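Local coordinates for protein type III pantothenate kinase (PDB 2NRH) that probably phosphorylates pantothenate with ATP, the first step of coenzyme A biosynthesis, working as a homodimer that needs a monovalent cation, at residues F64-D67 / G72-I75; A79-I84 / D99-S104. The protein carries 2 engineered substitutions. All blocks are in the same frame, centred on the assembly; numbering follows the deposited sequence.

How the contacts relate
Past strand 57-59 the chain runs through a loop, and contact 1 closes it: residues 72-75 come back against 64-67, with four residues, Y70 among them, between the two segments. The chain then enters helix 75-81, and contact 2 begins near the end of that helix, closing a longer loop that holds strand 87-92 and the first half of strand 95-102. The two loops follow one another in series, neither nested nor crossed. Their centres are about 10 Å apart and they touch, F64 lying on A79 and Y82, F66 on C81. Contact 1 therefore reaches from the start of helix 75-81, at I75, to the face near its C-terminal end, while contact 2 joins that end to the second five-stranded sheet.

Contact 1. Residues F64-D67 / G72-I75; sequences FLFD and GLGI
The ring of F64 carries the terminal methyl of I75 over one face, a CH-pi contact, while the ring of F66 meets L73 at its edge. The H106 ring of strand 105-113 meets that of F66 with planes at about 40°, and H106 also touches L73. Both pairs close the loop that leads into helix 75-81 in this kinase of the actin-like ATPase clan, and G74 is the N-cap of that helix. The CD1 of I75 stands 4.1 Å from the centroid of the F64 ring, 29° off its normal, and so covers the CG/CD2 side more than the ring centre. I75 reaches it because CG1 is anti to the backbone N (chi1 -168°), which carries the long branch across to the ring; the methyl's C-H groups can face the pi cloud, and the longer arm of isoleucine gives it the reach. The F64 ring also makes a T-shaped (edge-to-face) contact with Y82, and I41 of strand 38-42 lies beside both F64 and I75, joining the loop to the first sheet. G74 and I75 belong to the predicted substrate site, and Y70 of the same site lies near L73, so the packing lies beside that site. No hydrogen bond crosses the contact; at the F66 edge, L73 CD2 comes 3.5 Å from F66 CE2, close to the plane of the ring.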
ATOM      1  N   PHE B  64       5.313  23.411 -20.103  1.00 59.22           N
ATOM      2  CA  PHE B  64       4.108  22.999 -19.385  1.00 59.08           C
ATOM      3  C   PHE B  64       3.659  24.074 -18.420  1.00 59.52           C
ATOM      4  O   PHE B  64       4.306  24.283 -17.405  1.00 60.82           O
ATOM      5  CB  PHE B  64       4.349  21.669 -18.634  1.00 59.19           C
ATOM      6  CG  PHE B  64       4.086  20.431 -19.478  1.00 57.15           C
ATOM      7  CD1 PHE B  64       2.801  19.908 -19.591  1.00 55.07           C
ATOM      8  CD2 PHE B  64       5.111  19.827 -20.162  1.00 56.11           C
ATOM      9  CE1 PHE B  64       2.564  18.818 -20.371  1.00 55.35           C
ATOM     10  CE2 PHE B  64       4.883  18.735 -20.970  1.00 54.04           C
ATOM     11  CZ  PHE B  64       3.616  18.219 -21.068  1.00 55.95           C
ATOM     12  N   LEU B  65       2.547  24.752 -18.704  1.00 59.76           N
ATOM     13  CA  LEU B  65       1.949  25.642 -17.694  1.00 59.25           C
ATOM     14  C   LEU B  65       0.694  25.011 -17.033  1.00 58.75           C
ATOM     15  O   LEU B  65      -0.348  24.735 -17.662  1.00 60.90           O
ATOM     16  CB  LEU B  65       1.733  27.081 -18.237  1.00 60.10           C
ATOM     17  CG  LEU B  65       2.885  27.702 -19.094  1.00 60.71           C
ATOM     18  CD1 LEU B  65       2.641  29.127 -19.378  1.00 61.45           C
ATOM     19  CD2 LEU B  65       4.344  27.518 -18.528  1.00 61.53           C
ATOM     20  N   PHE B  66       0.795  24.785 -15.737  1.00 56.07           N
ATOM     21  CA  PHE B  66      -0.121  23.920 -15.071  1.00 53.88           C
ATOM     22  C   PHE B  66      -0.349  24.484 -13.698  1.00 52.71           C
ATOM     23  O   PHE B  66       0.579  24.685 -12.970  1.00 52.87           O
ATOM     24  CB  PHE B  66       0.515  22.511 -15.036  1.00 54.14           C
ATOM     25  CG  PHE B  66      -0.309  21.483 -14.351  1.00 52.17           C
ATOM     26  CD1 PHE B  66      -1.449  20.984 -14.946  1.00 53.36           C
ATOM     27  CD2 PHE B  66       0.088  20.985 -13.117  1.00 52.53           C
ATOM     28  CE1 PHE B  66      -2.206  20.033 -14.320  1.00 54.77           C
ATOM     29  CE2 PHE B  66      -0.633  20.025 -12.513  1.00 51.92           C
ATOM     30  CZ  PHE B  66      -1.810  19.556 -13.095  1.00 54.75           C
ATOM     31  N   ASP B  67      -1.594  24.755 -13.345  1.00 52.47           N
ATOM     32  CA  ASP B  67      -1.900  25.475 -12.100  1.00 52.11           C
ATOM     33  C   ASP B  67      -1.979  24.527 -10.888  1.00 50.16           C
ATOM     34  O   ASP B  67      -2.964  23.877 -10.683  1.00 48.50           O
ATOM     35  CB  ASP B  67      -3.190  26.308 -12.275  1.00 53.32           C
ATOM     36  CG  ASP B  67      -3.411  27.362 -11.156  1.00 57.02           C
ATOM     37  OD1 ASP B  67      -2.767  27.336 -10.069  1.00 61.28           O
ATOM     38  OD2 ASP B  67      -4.266  28.270 -11.396  1.00 63.83           O
ATOM     39  N   GLY B  72       7.192  20.523  -6.134  1.00 54.68           N
ATOM     40  CA  GLY B  72       7.966  19.562  -6.898  1.00 54.58           C
ATOM     41  C   GLY B  72       7.165  18.521  -7.673  1.00 54.01           C
ATOM     42  O   GLY B  72       7.710  17.479  -8.009  1.00 54.94           O
ATOM     43  N   LEU B  73       5.887  18.791  -7.980  1.00 52.66           N
ATOM     44  CA  LEU B  73       5.062  17.834  -8.750  1.00 50.22           C
ATOM     45  C   LEU B  73       5.842  17.243  -9.957  1.00 48.81           C
ATOM     46  O   LEU B  73       6.536  17.986 -10.676  1.00 49.87           O
ATOM     47  CB  LEU B  73       3.787  18.530  -9.205  1.00 50.09           C
ATOM     48  CG  LEU B  73       2.736  17.654  -9.906  1.00 50.18           C
ATOM     49  CD1 LEU B  73       2.351  16.374  -9.087  1.00 44.48           C
ATOM     50  CD2 LEU B  73       1.535  18.524 -10.174  1.00 46.80           C
ATOM     51  N   GLY B  74       5.793  15.924 -10.156  1.00 47.00           N
ATOM     52  CA  GLY B  74       6.572  15.291 -11.222  1.00 44.64           C
ATOM     53  C   GLY B  74       6.025  15.677 -12.584  1.00 45.10           C
ATOM     54  O   GLY B  74       4.802  15.774 -12.792  1.00 43.89           O
ATOM     55  N   ILE B  75       6.930  15.927 -13.518  1.00 45.80           N
ATOM     56  CA  ILE B  75       6.532  16.288 -14.903  1.00 45.87           C
ATOM     57  C   ILE B  75       5.694  15.193 -15.543  1.00 45.53           C
ATOM     58  O   ILE B  75       4.844  15.433 -16.426  1.00 45.81           O
ATOM     59  CB  ILE B  75       7.786  16.720 -15.785  1.00 45.12           C
ATOM     60  CG1 ILE B  75       7.316  17.362 -17.103  1.00 48.07           C
ATOM     61  CG2 ILE B  75       8.721  15.547 -16.087  1.00 43.21           C
ATOM     62  CD1 ILE B  75       6.074  18.250 -16.955  1.00 47.87           C
TER

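Contact 2. Residues A79-I84 / D99-S104; sequences AACYTI and DIISNS
D99 opens the second segment by setting its CB 3.6 Å from the SG of C81, near the C-terminal end of helix 75-81, which packs on strand 95-102. Its carboxylate serves other partners: OD1 forms a salt bridge with R77, a predicted substrate-binding residue, and a hydrogen bond with H106. I100, by the alternation of a strand, points away, and there it packs on F142 of the second subunit. I101 returns to the helix side and buries the largest share. Its CG1 is anti to the carbonyl carbon (chi1 -43°), bringing CD1 to 3.6 Å from C81 CB, while the other branch, CG2, lies 3.5 Å from I84 O. The two branches thus reach two places, CD1 the helix end at C81 and CG2 the turn at I84. That turn, type I from C81 to I84, is closed by a bond from I84 N to C81 O of 3.1 Å; I84 CG2 also packs on I101 CB. Cysteine suits the spot between D99 and I101, being small and apolar enough to let helix and strand come close. No hydrogen bond joins the two segments, so helix-on-sheet packing here rests on buried apolar contacts, with the charge of D99 directed instead toward R77 and H106.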
ATOM      1  N   ALA B  79       2.099  16.059 -17.188  1.00 51.22           N
ATOM      2  CA  ALA B  79       1.796  15.701 -18.548  1.00 50.94           C
ATOM      3  C   ALA B  79       0.556  14.813 -18.676  1.00 51.78           C
ATOM      4  O   ALA B  79      -0.150  14.880 -19.690  1.00 52.16           O
ATOM      5  CB  ALA B  79       3.024  15.009 -19.197  1.00 51.22           C
ATOM      6  N   ALA B  80       0.301  13.953 -17.694  1.00 51.75           N
ATOM      7  CA  ALA B  80      -0.911  13.090 -17.742  1.00 51.75           C
ATOM      8  C   ALA B  80      -2.173  13.832 -17.360  1.00 51.97           C
ATOM      9  O   ALA B  80      -3.268  13.428 -17.786  1.00 52.28           O
ATOM     10  CB  ALA B  80      -0.778  11.865 -16.866  1.00 49.98           C
ATOM     11  N   CYS B  81      -2.035  14.854 -16.517  1.00 51.19           N
ATOM     12  CA  CYS B  81      -3.173  15.715 -16.163  1.00 52.36           C
ATOM     13  C   CYS B  81      -3.488  16.759 -17.230  1.00 53.25           C
ATOM     14  O   CYS B  81      -4.538  17.390 -17.208  1.00 54.12           O
ATOM     15  CB  CYS B  81      -2.940  16.432 -14.831  1.00 50.53           C
ATOM     16  SG  CYS B  81      -3.012  15.298 -13.453  1.00 48.44           S
ATOM     17  N   TYR B  82      -2.546  16.973 -18.119  1.00 54.05           N
ATOM     18  CA  TYR B  82      -2.537  18.169 -18.909  1.00 55.70           C
ATOM     19  C   TYR B  82      -3.719  18.280 -19.899  1.00 57.04           C
ATOM     20  O   TYR B  82      -4.168  19.400 -20.163  1.00 58.01           O
ATOM     21  CB  TYR B  82      -1.237  18.255 -19.695  1.00 55.77           C
ATOM     22  CG  TYR B  82      -0.874  19.663 -20.102  1.00 56.96           C
ATOM     23  CD1 TYR B  82      -0.828  20.686 -19.153  1.00 55.55           C
ATOM     24  CD2 TYR B  82      -0.575  19.978 -21.421  1.00 57.68           C
ATOM     25  CE1 TYR B  82      -0.495  21.959 -19.492  1.00 56.09           C
ATOM     26  CE2 TYR B  82      -0.221  21.284 -21.765  1.00 56.16           C
ATOM     27  CZ  TYR B  82      -0.181  22.248 -20.782  1.00 56.24           C
ATOM     28  OH  TYR B  82       0.196  23.528 -21.072  1.00 60.55           O
ATOM     29  N   THR B  83      -4.178  17.166 -20.500  1.00 56.55           N
ATOM     30  CA  THR B  83      -5.280  17.273 -21.494  1.00 56.34           C
ATOM     31  C   THR B  83      -6.661  17.181 -20.801  1.00 56.07           C
ATOM     32  O   THR B  83      -7.700  17.108 -21.450  1.00 55.57           O
ATOM     33  CB  THR B  83      -5.192  16.223 -22.573  1.00 54.91           C
ATOM     34  OG1 THR B  83      -5.183  14.935 -21.957  1.00 56.50           O
ATOM     35  CG2 THR B  83      -3.963  16.394 -23.366  1.00 57.72           C
ATOM     36  N   ILE B  84      -6.642  17.195 -19.473  1.00 56.23           N
ATOM     37  CA  ILE B  84      -7.851  17.021 -18.654  1.00 56.71           C
ATOM     38  C   ILE B  84      -8.255  18.326 -17.965  1.00 57.37           C
ATOM     39  O   ILE B  84      -7.436  18.996 -17.356  1.00 56.70           O
ATOM     40  CB  ILE B  84      -7.682  15.761 -17.692  1.00 56.23           C
ATOM     41  CG1 ILE B  84      -7.796  14.493 -18.565  1.00 56.70           C
ATOM     42  CG2 ILE B  84      -8.733  15.701 -16.576  1.00 53.82           C
ATOM     43  CD1 ILE B  84      -6.745  13.522 -18.366  1.00 56.03           C
ATOM     44  N   ASP B  99      -4.273  12.063  -9.051  1.00 51.93           N
ATOM     45  CA  ASP B  99      -4.321  13.544  -9.070  1.00 52.48           C
ATOM     46  C   ASP B  99      -5.721  14.079  -9.400  1.00 53.57           C
ATOM     47  O   ASP B  99      -6.459  13.535 -10.236  1.00 53.22           O
ATOM     48  CB  ASP B  99      -3.291  14.090 -10.051  1.00 52.11           C
ATOM     49  CG  ASP B  99      -1.843  13.942  -9.537  1.00 54.28           C
ATOM     50  OD1 ASP B  99      -1.496  14.676  -8.568  1.00 50.46           O
ATOM     51  OD2 ASP B  99      -1.075  13.100 -10.111  1.00 50.04           O
ATOM     52  N   ILE B 100      -6.074  15.178  -8.762  1.00 55.40           N
ATOM     53  CA  ILE B 100      -7.425  15.709  -8.905  1.00 55.84           C
ATOM     54  C   ILE B 100      -7.466  17.039  -9.628  1.00 56.96           C
ATOM     55  O   ILE B 100      -6.873  18.013  -9.172  1.00 56.79           O
ATOM     56  CB  ILE B 100      -8.168  15.762  -7.536  1.00 56.78           C
ATOM     57  CG1 ILE B 100      -8.262  14.332  -6.914  1.00 55.35           C
ATOM     58  CG2 ILE B 100      -9.593  16.333  -7.731  1.00 55.11           C
ATOM     59  CD1 ILE B 100      -6.985  13.783  -6.318  1.00 53.53           C
ATOM     60  N   ILE B 101      -8.155  17.054 -10.777  1.00 57.51           N
ATOM     61  CA  ILE B 101      -8.316  18.251 -11.593  1.00 57.66           C
ATOM     62  C   ILE B 101      -9.774  18.774 -11.565  1.00 58.37           C
ATOM     63  O   ILE B 101     -10.779  18.022 -11.648  1.00 57.42           O
ATOM     64  CB  ILE B 101      -7.845  18.017 -13.055  1.00 58.16           C
ATOM     65  CG1 ILE B 101      -6.498  17.228 -13.098  1.00 58.72           C
ATOM     66  CG2 ILE B 101      -7.761  19.346 -13.857  1.00 57.10           C
ATOM     67  CD1 ILE B 101      -5.252  17.959 -12.537  1.00 52.12           C
ATOM     68  N   SER B 102      -9.876  20.087 -11.405  1.00 58.56           N
ATOM     69  CA  SER B 102     -11.161  20.741 -11.397  1.00 58.52           C
ATOM     70  C   SER B 102     -10.946  22.045 -12.067  1.00 58.13           C
ATOM     71  O   SER B 102     -10.232  22.889 -11.566  1.00 56.76           O
ATOM     72  CB  SER B 102     -11.685  20.970 -10.001  1.00 59.13           C
ATOM     73  OG  SER B 102     -12.917  21.677 -10.085  1.00 62.17           O
ATOM     74  N   ASN B 103     -11.507  22.168 -13.264  1.00 57.88           N
ATOM     75  CA  ASN B 103     -11.478  23.427 -13.912  1.00 58.25           C
ATOM     76  C   ASN B 103     -10.075  23.832 -14.341  1.00 57.73           C
ATOM     77  O   ASN B 103      -9.694  25.021 -14.271  1.00 56.63           O
ATOM     78  CB  ASN B 103     -12.117  24.484 -13.011  1.00 59.65           C
ATOM     79  CG  ASN B 103     -13.068  25.349 -13.762  1.00 62.29           C
ATOM     80  OD1 ASN B 103     -12.731  26.470 -14.137  1.00 68.57           O
ATOM     81  ND2 ASN B 103     -14.229  24.803 -14.077  1.00 65.30           N
ATOM     82  N   SER B 104      -9.339  22.832 -14.833  1.00 56.41           N
ATOM     83  CA  SER B 104      -7.978  23.005 -15.201  1.00 56.79           C
ATOM     84  C   SER B 104      -7.125  23.451 -14.006  1.00 55.62           C
ATOM     85  O   SER B 104      -6.072  24.077 -14.217  1.00 57.11           O
ATOM     86  CB  SER B 104      -7.845  24.066 -16.354  1.00 57.03           C
ATOM     87  OG  SER B 104      -8.383  23.638 -17.604  1.00 59.90           O
TER